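Local coordinates for cyclic nucleotide-binding protein (Ruegeria pomeroyi, PDB 3FX3) that probably acts as a DNA-binding transcription regulator of the Crp type, joining a cyclic nucleotide-binding domain to a helix-turn-helix domain, at residues V116-S119 against L120-D124. Numbering follows the deposited sequence.
Sequences VFVS and LMRRD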
loop_
_atom_site.group_PDB
_atom_site.type_symbol
_atom_site.label_atom_id
_atom_site.label_comp_id
_atom_site.label_asym_id
_atom_site.label_seq_id
_atom_site.Cartn_x
_atom_site.Cartn_y
_atom_site.Cartn_z
ATOM N N VAL B 116 -20.784 9.472 12.948
ATOM C CA VAL B 116 -20.372 10.809 12.524
ATOM C C VAL B 116 -19.760 10.760 11.112
ATOM O O VAL B 116 -20.017 11.627 10.264
ATOM C CB VAL B 116 -19.371 11.412 13.530
ATOM C CG1 VAL B 116 -18.567 12.557 12.901
ATOM C CG2 VAL B 116 -20.128 11.835 14.844
ATOM N N PHE B 117 -18.951 9.742 10.867
ATOM C CA PHE B 117 -18.284 9.599 9.594
ATOM C C PHE B 117 -19.262 9.064 8.531
ATOM O O PHE B 117 -19.321 9.569 7.409
ATOM C CB PHE B 117 -17.089 8.668 9.780
ATOM C CG PHE B 117 -16.205 8.537 8.586
ATOM C CD1 PHE B 117 -16.027 9.567 7.688
ATOM C CD2 PHE B 117 -15.504 7.378 8.378
ATOM C CE1 PHE B 117 -15.174 9.402 6.582
ATOM C CE2 PHE B 117 -14.664 7.225 7.285
ATOM C CZ PHE B 117 -14.500 8.247 6.396
ATOM N N VAL B 118 -20.013 8.030 8.878
ATOM C CA VAL B 118 -20.957 7.446 7.944
ATOM C C VAL B 118 -22.058 8.427 7.510
ATOM O O VAL B 118 -22.388 8.526 6.301
ATOM C CB VAL B 118 -21.543 6.124 8.512
ATOM C CG1 VAL B 118 -22.738 5.677 7.718
ATOM C CG2 VAL B 118 -20.441 5.018 8.499
ATOM N N SER B 119 -22.595 9.190 8.451
ATOM C CA SER B 119 -23.711 10.039 8.120
ATOM C C SER B 119 -23.275 11.154 7.152
ATOM O O SER B 119 -24.020 11.494 6.221
ATOM C CB SER B 119 -24.398 10.602 9.357
ATOM O OG SER B 119 -23.586 11.611 9.907
ATOM N N LEU B 120 -22.064 11.668 7.338
ATOM C CA LEU B 120 -21.460 12.626 6.379
ATOM C C LEU B 120 -21.534 12.094 4.943
ATOM O O LEU B 120 -21.985 12.782 4.002
ATOM C CB LEU B 120 -19.999 12.832 6.796
ATOM C CG LEU B 120 -19.142 14.003 6.365
ATOM C CD1 LEU B 120 -19.800 15.314 6.757
ATOM C CD2 LEU B 120 -17.698 13.873 7.016
HETATM N N MSE B 121 -21.089 10.844 4.764
HETATM C CA MSE B 121 -21.122 10.216 3.433
HETATM C C MSE B 121 -22.539 9.865 2.921
HETATM O O MSE B 121 -22.806 9.878 1.724
HETATM C CB MSE B 121 -20.184 9.015 3.412
HETATM C CG MSE B 121 -18.704 9.422 3.666
HETATM SE SE MSE B 121 -17.529 7.923 3.546
HETATM C CE MSE B 121 -17.889 7.212 5.306
ATOM N N ARG B 122 -23.473 9.580 3.807
ATOM C CA ARG B 122 -24.837 9.316 3.357
ATOM C C ARG B 122 -25.584 10.603 3.002
ATOM O O ARG B 122 -26.572 10.569 2.250
ATOM C CB ARG B 122 -25.638 8.593 4.408
ATOM C CG ARG B 122 -25.201 7.189 4.623
ATOM C CD ARG B 122 -26.006 6.553 5.734
ATOM N NE ARG B 122 -25.698 5.135 5.822
ATOM C CZ ARG B 122 -25.825 4.361 6.905
ATOM N NH1 ARG B 122 -26.255 4.847 8.076
ATOM N NH2 ARG B 122 -25.508 3.065 6.802
ATOM N N ARG B 123 -25.147 11.714 3.582
ATOM C CA ARG B 123 -25.757 12.984 3.284
ATOM C C ARG B 123 -25.204 13.540 1.979
ATOM O O ARG B 123 -25.947 14.175 1.237
ATOM C CB ARG B 123 -25.536 13.968 4.418
ATOM C CG ARG B 123 -26.313 13.613 5.706
ATOM C CD ARG B 123 -26.031 14.599 6.825
ATOM N NE ARG B 123 -25.966 15.934 6.219
ATOM C CZ ARG B 123 -24.943 16.789 6.314
ATOM N NH1 ARG B 123 -23.865 16.505 7.063
ATOM N NH2 ARG B 123 -25.012 17.958 5.662
ATOM N N ASP B 124 -23.919 13.267 1.712
ATOM C CA ASP B 124 -23.190 13.832 0.584
ATOM C C ASP B 124 -22.214 12.816 0.017
ATOM O O ASP B 124 -21.078 12.738 0.448
ATOM C CB ASP B 124 -22.386 15.063 1.001
ATOM C CG ASP B 124 -21.747 15.779 -0.212
ATOM O OD1 ASP B 124 -21.977 15.342 -1.370
ATOM O OD2 ASP B 124 -21.031 16.778 0.003
HETATM O O HOH W 1 -23.305 14.535 8.766
#
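Met-121, a selenomethionine, lays its terminal methyl on the ring of Phe-117 one helical turn earlier. Followed outward, its CB lies 3.7 Å from Val-118 O and its CG 3.8 Å from Phe-117 O. The chain then bends at chi3 (-79°), which turns CE back over the ring: SE stands obliquely, 4.5 Å from the Phe-117 ring centroid, whereas CE sits 3.5 Å from that centroid and only 5° off the normal. CE is thus nearly equidistant from all six ring carbons, the evidence for a CH-pi contact over the face within a Met-aromatic pair. With an alanine in place of Phe-117, the selenomethionine methyl would probably lose its aromatic platform and be freer to turn, leaving a gap beside Leu-92 and Ile-131.

The same i to i+4 spacing brings Val-118 CG1 over the centre of the Arg-122 guanidinium, 3.5 Å from CZ; the arginine's charge is met by Glu-126 of the second subunit through NE. On a third flank, a water donates to Ser-119 OG and accepts from Arg-123 NH1 in the guanidinium plane, while OG also bonds to Pro-115 O. The i to i+4 backbone bonds beneath these pairs run from Arg-122 N to Val-118 O and from Arg-123 N to Ser-119 O, both 2.9 Å; the one from Met-121 N to Phe-117 O is weak at 3.4 Å.

All this belongs to helix 114-123, which follows strand 107-113 of the cyclic nucleotide-binding domain. Phe-117 and Met-121 face helices 88-93 and 125-147, Met-121 also packs on Leu-132 of the second subunit, and Asp-124 N-caps helix 125-147 by accepting from Glu-126 N.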